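Local coordinates for protein SusD homolog (PDB 4MRU) that probably binds mucin O-glycans at the bacterial surface as a SusD-like outer-membrane lipoprotein of Bacteroides thetaiotaomicron, at residues G33-A38 / V115-R120; K111-T116 / Q193-F198; E165-L170 / L197-L202. All coordinates share one frame; numbering follows the deposited sequence.

Contact 1 of 3, residues G33-A38 / V115-R120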
loop_
_atom_site.group_PDB
_atom_site.type_symbol
_atom_site.label_atom_id
_atom_site.label_comp_id
_atom_site.label_asym_id
_atom_site.label_seq_id
_atom_site.Cartn_x
_atom_site.Cartn_y
_atom_site.Cartn_z
ATOM N N GLY A 33 -13.330 0.410 -7.869
ATOM C CA GLY A 33 -12.256 0.146 -8.810
ATOM C C GLY A 33 -11.185 1.190 -8.932
ATOM O O GLY A 33 -10.304 1.070 -9.772
ATOM N N LEU A 34 -11.256 2.224 -8.108
ATOM C CA LEU A 34 -10.194 3.265 -8.073
ATOM C C LEU A 34 -9.376 3.225 -6.798
ATOM O O LEU A 34 -8.514 4.099 -6.549
ATOM C CB LEU A 34 -10.861 4.613 -8.224
ATOM C CG LEU A 34 -11.323 4.920 -9.653
ATOM C CD1 LEU A 34 -12.305 6.085 -9.671
ATOM C CD2 LEU A 34 -10.134 5.213 -10.554
ATOM N N VAL A 35 -9.662 2.259 -5.951
ATOM C CA VAL A 35 -8.899 2.017 -4.728
ATOM C C VAL A 35 -7.648 1.266 -5.155
ATOM O O VAL A 35 -6.587 1.880 -5.340
ATOM C CB VAL A 35 -9.738 1.285 -3.647
ATOM C CG1 VAL A 35 -8.879 0.911 -2.452
ATOM C CG2 VAL A 35 -10.892 2.162 -3.207
ATOM N N ILE A 36 -7.762 -0.040 -5.409
ATOM C CA ILE A 36 -6.679 -0.714 -6.086
ATOM C C ILE A 36 -7.181 -0.717 -7.506
ATOM O O ILE A 36 -8.264 -1.270 -7.778
ATOM C CB ILE A 36 -6.423 -2.142 -5.597
ATOM C CG1 ILE A 36 -6.177 -2.206 -4.082
ATOM C CG2 ILE A 36 -5.229 -2.728 -6.338
ATOM C CD1 ILE A 36 -4.839 -1.730 -3.616
ATOM N N PRO A 37 -6.495 -0.000 -8.405
ATOM C CA PRO A 37 -7.112 0.198 -9.736
ATOM C C PRO A 37 -7.461 -1.107 -10.481
ATOM O O PRO A 37 -6.631 -2.000 -10.688
ATOM C CB PRO A 37 -6.071 0.988 -10.501
ATOM C CG PRO A 37 -4.881 1.053 -9.629
ATOM C CD PRO A 37 -5.210 0.706 -8.260
ATOM N N ALA A 38 -8.695 -1.156 -10.916
ATOM C CA ALA A 38 -9.213 -2.297 -11.630
ATOM C C ALA A 38 -9.088 -2.168 -13.150
ATOM O O ALA A 38 -9.430 -3.116 -13.863
ATOM C CB ALA A 38 -10.668 -2.492 -11.236
ATOM N N VAL A 115 -12.371 8.881 0.626
ATOM C CA VAL A 115 -11.268 8.884 1.539
ATOM C C VAL A 115 -10.332 7.712 1.217
ATOM O O VAL A 115 -9.119 7.859 1.192
ATOM C CB VAL A 115 -11.731 8.783 3.003
ATOM C CG1 VAL A 115 -10.555 8.517 3.912
ATOM C CG2 VAL A 115 -12.474 10.052 3.425
ATOM N N THR A 116 -10.887 6.528 1.024
ATOM C CA THR A 116 -10.063 5.354 0.787
ATOM C C THR A 116 -9.173 5.528 -0.471
ATOM O O THR A 116 -8.011 5.183 -0.461
ATOM C CB THR A 116 -10.965 4.101 0.670
ATOM O OG1 THR A 116 -11.769 3.982 1.848
ATOM C CG2 THR A 116 -10.144 2.835 0.461
ATOM N N ILE A 117 -9.740 6.045 -1.555
ATOM C CA ILE A 117 -9.001 6.289 -2.788
ATOM C C ILE A 117 -7.884 7.299 -2.552
ATOM O O ILE A 117 -6.730 7.103 -2.929
ATOM C CB ILE A 117 -9.934 6.864 -3.876
ATOM C CG1 ILE A 117 -10.915 5.810 -4.321
ATOM C CG2 ILE A 117 -9.126 7.346 -5.077
ATOM C CD1 ILE A 117 -12.146 6.352 -5.038
HETATM N N MSE A 118 -8.257 8.401 -1.911
HETATM C CA MSE A 118 -7.364 9.535 -1.846
HETATM C C MSE A 118 -6.345 9.461 -0.716
HETATM O O MSE A 118 -5.336 10.183 -0.753
HETATM C CB MSE A 118 -8.189 10.799 -1.671
HETATM C CG MSE A 118 -9.060 11.099 -2.892
HETATM SE SE MSE A 118 -7.948 11.349 -4.521
HETATM C CE MSE A 118 -9.349 11.159 -5.907
ATOM N N GLN A 119 -6.575 8.628 0.294
ATOM C CA GLN A 119 -5.530 8.385 1.303
ATOM C C GLN A 119 -4.235 7.923 0.611
ATOM O O GLN A 119 -3.117 8.357 0.951
ATOM C CB GLN A 119 -5.998 7.374 2.367
ATOM C CG GLN A 119 -4.930 6.895 3.368
ATOM C CD GLN A 119 -4.414 5.526 2.985
ATOM O OE1 GLN A 119 -5.101 4.525 3.167
ATOM N NE2 GLN A 119 -3.219 5.471 2.416
ATOM N N ARG A 120 -4.381 7.085 -0.396
ATOM C CA ARG A 120 -3.245 6.558 -1.130
ATOM C C ARG A 120 -2.574 7.692 -1.915
ATOM O O ARG A 120 -1.346 7.809 -1.950
ATOM C CB ARG A 120 -3.663 5.449 -2.071
ATOM C CG ARG A 120 -3.988 4.117 -1.403
ATOM C CD ARG A 120 -4.998 3.317 -2.176
ATOM N NE ARG A 120 -4.658 3.212 -3.607
ATOM C CZ ARG A 120 -3.812 2.314 -4.106
ATOM N NH1 ARG A 120 -3.159 1.467 -3.305
ATOM N NH2 ARG A 120 -3.566 2.311 -5.384
HETATM O O HOH W 1 -6.219 4.964 -5.134
#
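Val35 and Thr116 each turn a methyl anti to their own backbone N, CG1 with chi1 174° in the valine and CG2 in the threonine, and these two methyls meet at 3.7 Å, Val35 CG1 to Thr116 CG2. The other valine branch, CG2, lies beside the backbone N and packs on Ile117 CG1 at 3.8 Å, so the valine straddles two successive residues of the helix. Ile117 places CG1 anti to its carbonyl carbon, beside the backbone N, and sets CD1 against Leu34 CB at 3.9 Å.

One turn on, Arg120 is bent at chi3 (49°), and its guanidinium lies with one face over Val35 O. Although Val35 O is 2.9 Å from Arg120 NE, the angle is poor for a hydrogen bond: the carbonyl oxygen sits over the flat group instead of in line with its N-H. That N-H goes to a water in the guanidinium plane, 2.8 Å from Arg120 NE, and the same water is hydrogen-bonded to Leu34 O at 2.8 Å. Ile36 CD1 and Pro37 CD close in obliquely on the NH1 and NH2 ends. Glu47 forms a salt bridge with Arg120 NH2, giving this buried charge a mate.

This is core packing of a loop against a helix in the SusD-like, TPR-related fold. Residues 33-38 link helix 24-32 to helix 40-54 and rest on helix 104-125. Leu34 and Ile117 also touch helix 81-100, Thr116 reaches helix 192-209, and strand 322-325 packs on Val35 and Ile36 through Trp324.

Contact 2 of 3, residues K111-T116 / Q193-F198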
loop_
_atom_site.group_PDB
_atom_site.type_symbol
_atom_site.label_atom_id
_atom_site.label_comp_id
_atom_site.label_asym_id
_atom_site.label_seq_id
_atom_site.Cartn_x
_atom_site.Cartn_y
_atom_site.Cartn_z
ATOM N N LYS A 111 -18.548 8.958 0.511
ATOM C CA LYS A 111 -17.554 9.649 1.303
ATOM C C LYS A 111 -16.412 8.716 1.736
ATOM O O LYS A 111 -15.255 9.043 1.639
ATOM C CB LYS A 111 -18.287 10.298 2.510
ATOM C CG LYS A 111 -17.444 11.163 3.420
ATOM C CD LYS A 111 -18.311 11.928 4.470
ATOM C CE LYS A 111 -19.193 12.980 3.856
ATOM N NZ LYS A 111 -20.039 13.617 4.894
ATOM N N LEU A 112 -16.759 7.544 2.236
ATOM C CA LEU A 112 -15.786 6.578 2.710
ATOM C C LEU A 112 -14.908 6.093 1.568
ATOM O O LEU A 112 -13.715 5.938 1.749
ATOM C CB LEU A 112 -16.507 5.381 3.374
ATOM C CG LEU A 112 -15.716 4.140 3.727
ATOM C CD1 LEU A 112 -14.591 4.537 4.680
ATOM C CD2 LEU A 112 -16.609 3.073 4.356
ATOM N N LEU A 113 -15.493 5.901 0.383
ATOM C CA LEU A 113 -14.720 5.442 -0.744
ATOM C C LEU A 113 -13.792 6.545 -1.231
ATOM O O LEU A 113 -12.646 6.271 -1.577
ATOM C CB LEU A 113 -15.623 4.980 -1.860
ATOM C CG LEU A 113 -16.328 3.671 -1.543
ATOM C CD1 LEU A 113 -17.419 3.462 -2.553
ATOM C CD2 LEU A 113 -15.366 2.476 -1.521
ATOM N N ARG A 114 -14.249 7.791 -1.220
ATOM C CA ARG A 114 -13.372 8.879 -1.613
ATOM C C ARG A 114 -12.149 8.977 -0.676
ATOM O O ARG A 114 -11.018 9.158 -1.131
ATOM C CB ARG A 114 -14.129 10.174 -1.657
ATOM C CG ARG A 114 -13.220 11.388 -1.792
ATOM C CD ARG A 114 -14.082 12.573 -2.158
ATOM N NE ARG A 114 -13.365 13.838 -2.076
ATOM C CZ ARG A 114 -13.370 14.656 -1.038
ATOM N NH1 ARG A 114 -14.025 14.373 0.097
ATOM N NH2 ARG A 114 -12.708 15.794 -1.139
ATOM N N VAL A 115 -12.371 8.881 0.626
ATOM C CA VAL A 115 -11.268 8.884 1.539
ATOM C C VAL A 115 -10.332 7.712 1.217
ATOM O O VAL A 115 -9.119 7.859 1.192
ATOM C CB VAL A 115 -11.731 8.783 3.003
ATOM C CG1 VAL A 115 -10.555 8.517 3.912
ATOM C CG2 VAL A 115 -12.474 10.052 3.425
ATOM N N THR A 116 -10.887 6.528 1.024
ATOM C CA THR A 116 -10.063 5.354 0.787
ATOM C C THR A 116 -9.173 5.528 -0.471
ATOM O O THR A 116 -8.011 5.183 -0.461
ATOM C CB THR A 116 -10.965 4.101 0.670
ATOM O OG1 THR A 116 -11.769 3.982 1.848
ATOM C CG2 THR A 116 -10.144 2.835 0.461
ATOM N N GLN A 193 -22.527 -3.251 8.574
ATOM C CA GLN A 193 -21.728 -3.630 9.740
ATOM C C GLN A 193 -20.285 -3.874 9.357
ATOM O O GLN A 193 -19.352 -3.479 10.051
ATOM C CB GLN A 193 -22.351 -4.894 10.423
ATOM C CG GLN A 193 -23.716 -4.651 11.053
ATOM C CD GLN A 193 -24.885 -4.414 10.057
ATOM O OE1 GLN A 193 -24.786 -4.700 8.858
ATOM N NE2 GLN A 193 -25.998 -3.874 10.576
ATOM N N GLN A 194 -20.081 -4.527 8.220
ATOM C CA GLN A 194 -18.716 -4.791 7.750
ATOM C C GLN A 194 -18.068 -3.513 7.246
ATOM O O GLN A 194 -16.885 -3.319 7.477
ATOM C CB GLN A 194 -18.701 -5.888 6.677
ATOM C CG GLN A 194 -18.918 -7.273 7.276
ATOM C CD GLN A 194 -18.988 -8.331 6.204
ATOM O OE1 GLN A 194 -19.683 -8.168 5.191
ATOM N NE2 GLN A 194 -18.229 -9.388 6.384
ATOM N N TRP A 195 -18.824 -2.648 6.551
ATOM C CA TRP A 195 -18.293 -1.330 6.175
ATOM C C TRP A 195 -17.798 -0.563 7.407
ATOM O O TRP A 195 -16.746 0.092 7.324
ATOM C CB TRP A 195 -19.311 -0.502 5.388
ATOM C CG TRP A 195 -19.377 -0.897 3.965
ATOM C CD1 TRP A 195 -20.389 -1.531 3.326
ATOM C CD2 TRP A 195 -18.328 -0.733 3.000
ATOM N NE1 TRP A 195 -20.069 -1.747 2.002
ATOM C CE2 TRP A 195 -18.800 -1.281 1.774
ATOM C CE3 TRP A 195 -17.034 -0.213 3.057
ATOM C CZ2 TRP A 195 -18.014 -1.309 0.621
ATOM C CZ3 TRP A 195 -16.236 -0.242 1.901
ATOM C CH2 TRP A 195 -16.747 -0.749 0.686
ATOM N N ARG A 196 -18.474 -0.679 8.560
ATOM C CA ARG A 196 -17.960 0.019 9.760
ATOM C C ARG A 196 -16.630 -0.560 10.281
ATOM O O ARG A 196 -15.748 0.190 10.687
ATOM C CB ARG A 196 -18.990 0.045 10.899
ATOM C CG ARG A 196 -20.204 0.891 10.517
ATOM C CD ARG A 196 -21.103 1.118 11.720
ATOM N NE ARG A 196 -20.445 2.023 12.624
ATOM C CZ ARG A 196 -20.284 1.843 13.927
ATOM N NH1 ARG A 196 -20.754 0.780 14.550
ATOM N NH2 ARG A 196 -19.653 2.777 14.613
ATOM N N LEU A 197 -16.488 -1.881 10.271
ATOM C CA LEU A 197 -15.239 -2.500 10.649
ATOM C C LEU A 197 -14.123 -1.977 9.764
ATOM O O LEU A 197 -13.018 -1.592 10.241
ATOM C CB LEU A 197 -15.323 -4.016 10.542
ATOM C CG LEU A 197 -16.331 -4.693 11.484
ATOM C CD1 LEU A 197 -16.324 -6.197 11.212
ATOM C CD2 LEU A 197 -15.994 -4.378 12.920
ATOM N N PHE A 198 -14.401 -1.939 8.468
ATOM C CA PHE A 198 -13.387 -1.464 7.538
ATOM C C PHE A 198 -13.056 0.001 7.821
ATOM O O PHE A 198 -11.881 0.400 7.838
ATOM C CB PHE A 198 -13.829 -1.626 6.080
ATOM C CG PHE A 198 -12.963 -0.907 5.130
ATOM C CD1 PHE A 198 -11.695 -1.398 4.839
ATOM C CD2 PHE A 198 -13.378 0.269 4.545
ATOM C CE1 PHE A 198 -10.859 -0.722 3.967
ATOM C CE2 PHE A 198 -12.544 0.948 3.685
ATOM C CZ PHE A 198 -11.296 0.434 3.379
#
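Leu112 reaches across to Trp195 with its CD2 methyl, which comes obliquely onto the six-membered part of the indole, 3.6 Å from Trp195 CE3. The leucine holds CG anti to its backbone N (chi1 169°), and each methyl of the fork touches a different aromatic, CD2 the indole and CD1 the phenyl, with Leu112 CD1 4.2 Å from Phe198 CE2. Leu113 instead places CG anti to its carbonyl carbon (chi1 -71°), and its CD2 meets the far end of the indole at Trp195 CH2, 4.1 Å away.

Thr116 and Phe198 approach from opposite directions. The hydroxyl OG1 lies at the edge of the phenyl ring, in its plane, 3.6 Å from Phe198 CE2. It is held there by donating to Leu112 O at 2.8 Å, tilted 34° from the carbonyl plane, while Thr116 N reaches that oxygen from the opposite face. A valine in its place removes the hydroxyl, and would probably leave Leu112 O with one donor fewer and the phenyl edge facing a methyl.

This buried packing joins helices 104-125 and 192-209 of the TPR-like SusD fold, whose segment axes are clearly inclined and 12.0 Å apart at closest approach. Its chemistry is essentially apolar: the threonine hydroxyl is satisfied within its own helix, and Trp195 NE1 turns to Asp185.

Contact 3 of 3, residues E165-L170 / L197-L202. With EDO (1,2-ethanediol), chain E.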
loop_
_atom_site.group_PDB
_atom_site.type_symbol
_atom_site.label_atom_id
_atom_site.label_comp_id
_atom_site.label_asym_id
_atom_site.label_seq_id
_atom_site.Cartn_x
_atom_site.Cartn_y
_atom_site.Cartn_z
ATOM N N GLU A 165 -18.004 11.397 10.069
ATOM C CA GLU A 165 -19.327 11.711 9.510
ATOM C C GLU A 165 -19.939 10.482 8.812
ATOM O O GLU A 165 -21.119 10.188 9.007
ATOM C CB GLU A 165 -19.259 12.845 8.514
ATOM C CG GLU A 165 -19.001 14.210 9.107
ATOM C CD GLU A 165 -18.523 15.243 8.071
ATOM O OE1 GLU A 165 -18.463 14.981 6.835
ATOM O OE2 GLU A 165 -18.194 16.340 8.518
ATOM N N ALA A 166 -19.139 9.740 8.037
ATOM C CA ALA A 166 -19.645 8.536 7.392
ATOM C C ALA A 166 -20.030 7.500 8.419
ATOM O O ALA A 166 -21.083 6.829 8.287
ATOM C CB ALA A 166 -18.631 7.960 6.429
ATOM N N ASP A 167 -19.187 7.328 9.432
ATOM C CA ASP A 167 -19.453 6.323 10.427
ATOM C C ASP A 167 -20.737 6.584 11.175
ATOM O O ASP A 167 -21.506 5.652 11.452
ATOM C CB ASP A 167 -18.301 6.265 11.434
ATOM C CG ASP A 167 -18.294 4.987 12.212
ATOM O OD1 ASP A 167 -18.812 3.979 11.702
ATOM O OD2 ASP A 167 -17.749 4.976 13.340
ATOM N N GLN A 168 -20.961 7.833 11.562
ATOM C CA GLN A 168 -22.218 8.176 12.236
ATOM C C GLN A 168 -23.435 7.821 11.381
ATOM O O GLN A 168 -24.454 7.314 11.903
ATOM C CB GLN A 168 -22.247 9.660 12.581
ATOM C CG GLN A 168 -23.507 10.087 13.337
ATOM C CD GLN A 168 -23.598 11.581 13.554
ATOM O OE1 GLN A 168 -22.855 12.367 12.965
ATOM N NE2 GLN A 168 -24.532 11.982 14.405
ATOM N N ALA A 169 -23.347 8.073 10.071
ATOM C CA ALA A 169 -24.485 7.868 9.210
ATOM C C ALA A 169 -24.732 6.364 9.017
ATOM O O ALA A 169 -25.884 5.922 8.977
ATOM C CB ALA A 169 -24.304 8.579 7.873
ATOM N N LEU A 170 -23.664 5.577 8.948
ATOM C CA LEU A 170 -23.797 4.130 8.882
ATOM C C LEU A 170 -24.395 3.550 10.181
ATOM O O LEU A 170 -25.346 2.751 10.139
ATOM C CB LEU A 170 -22.454 3.477 8.633
ATOM C CG LEU A 170 -21.903 3.721 7.220
ATOM C CD1 LEU A 170 -20.543 3.070 7.121
ATOM C CD2 LEU A 170 -22.836 3.222 6.118
ATOM N N LEU A 197 -16.488 -1.881 10.271
ATOM C CA LEU A 197 -15.239 -2.500 10.649
ATOM C C LEU A 197 -14.123 -1.977 9.764
ATOM O O LEU A 197 -13.018 -1.592 10.241
ATOM C CB LEU A 197 -15.323 -4.016 10.542
ATOM C CG LEU A 197 -16.331 -4.693 11.484
ATOM C CD1 LEU A 197 -16.324 -6.197 11.212
ATOM C CD2 LEU A 197 -15.994 -4.378 12.920
ATOM N N PHE A 198 -14.401 -1.939 8.468
ATOM C CA PHE A 198 -13.387 -1.464 7.538
ATOM C C PHE A 198 -13.056 0.001 7.821
ATOM O O PHE A 198 -11.881 0.400 7.838
ATOM C CB PHE A 198 -13.829 -1.626 6.080
ATOM C CG PHE A 198 -12.963 -0.907 5.130
ATOM C CD1 PHE A 198 -11.695 -1.398 4.839
ATOM C CD2 PHE A 198 -13.378 0.269 4.545
ATOM C CE1 PHE A 198 -10.859 -0.722 3.967
ATOM C CE2 PHE A 198 -12.544 0.948 3.685
ATOM C CZ PHE A 198 -11.296 0.434 3.379
ATOM N N LEU A 199 -14.081 0.809 7.983
ATOM C CA LEU A 199 -13.844 2.246 8.259
ATOM C C LEU A 199 -12.967 2.451 9.482
ATOM O O LEU A 199 -12.040 3.269 9.476
ATOM C CB LEU A 199 -15.183 2.952 8.438
ATOM C CG LEU A 199 -15.247 4.451 8.623
ATOM C CD1 LEU A 199 -16.603 4.935 8.124
ATOM C CD2 LEU A 199 -15.037 4.837 10.070
ATOM N N HIS A 200 -13.262 1.717 10.544
ATOM C CA HIS A 200 -12.433 1.795 11.768
ATOM C C HIS A 200 -10.994 1.309 11.555
ATOM O O HIS A 200 -10.050 1.832 12.150
ATOM C CB HIS A 200 -13.097 1.031 12.888
ATOM C CG HIS A 200 -14.457 1.547 13.225
ATOM N ND1 HIS A 200 -15.507 0.714 13.583
ATOM C CD2 HIS A 200 -14.971 2.794 13.168
ATOM C CE1 HIS A 200 -16.580 1.450 13.804
ATOM N NE2 HIS A 200 -16.288 2.707 13.523
ATOM N N SER A 201 -10.836 0.290 10.729
ATOM C CA SER A 201 -9.531 -0.212 10.391
ATOM C C SER A 201 -8.720 0.856 9.595
ATOM O O SER A 201 -7.568 1.053 9.837
ATOM C CB SER A 201 -9.659 -1.522 9.605
ATOM O OG SER A 201 -10.454 -2.465 10.325
ATOM N N LEU A 202 -9.374 1.536 8.669
ATOM C CA LEU A 202 -8.726 2.612 7.923
ATOM C C LEU A 202 -8.348 3.761 8.844
ATOM O O LEU A 202 -7.266 4.327 8.684
ATOM C CB LEU A 202 -9.653 3.129 6.851
ATOM C CG LEU A 202 -9.149 4.175 5.861
ATOM C CD1 LEU A 202 -7.902 3.688 5.154
ATOM C CD2 LEU A 202 -10.254 4.502 4.861
HETATM C C1 EDO E . -15.321 6.983 15.207
HETATM O O1 EDO E . -15.592 6.862 13.811
HETATM C C2 EDO E . -14.862 5.638 15.716
HETATM O O2 EDO E . -13.518 5.492 15.275
#
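Ala166 and Leu199 open the contact between two antiparallel helices, 152-173 and 192-209, of the TPR-like SusD fold; the segments run at 160° to each other with their axes 10.6 Å apart. The small CB of Ala166 takes the Leu199 CD1 methyl at 4.0 Å. That leucine holds CG anti to its backbone N, which sends its two methyls across to the facing helix.

Asp167, next along, meets both methyls of Leu199: CD1 lies against its backbone N and CA, and Leu199 CD2 against Asp167 CB at 3.8 Å. The carboxylate carries the polar half of the contact. His200 NE2 donates to Asp167 OD2 over 2.7 Å in a nearly straight bond, 165° at the hydrogen. Seen from the histidine, the acceptor is at the ring edge and in the ring plane. Seen from the aspartate, the donor stands above the carboxylate plane, and the two flat groups are turned 78° against each other. Arg196, one turn back along the histidine's helix, forms a salt bridge with the other oxygen, OD1. Two basic side chains thus grip one carboxylate, which would be expected to favour its ionised form. The other ring nitrogen, His200 ND1, is hydrogen-bonded to Gly230 O, so both have partners and the rotation of the imidazole is fixed.

Further on, Leu170 only grazes Leu199, CD1 to CD1, closing the apolar strip one turn after Ala166. Beside the histidine-aspartate pair sits a 1,2-ethanediol, probably from the crystallisation liquor, which is also hydrogen-bonded to Gln203. Its hydroxyl O1 donates to Asp167 OD2 at 2.9 Å, a further hydrogen bond to the oxygen that already accepts from His200 NE2.

Overall arrangement
The contacts step outward, their centres about 10, 17 and 20 Å from the centre of the chain. Contacts 1 and 2 share helix 104-125, with Val115 and Thr116 in both and centres about 12 Å apart. Contacts 2 and 3 share helix 192-209, their centres about 5 Å apart, and are joined by the Arg196-Asp167 salt bridge and by another from Lys111 NZ to Glu165 OE1 at 2.8 Å. Contact 1 touches contact 3 where Thr116 OG1 lies 3.4 Å from Leu202 CD2. Bound 1,2-ethanediol comes within about 3 Å of the Arg120 side chain and 4 Å of that of Thr116, and is also found at Asp167. All three contacts are away from the magnesium-binding residue Asn373.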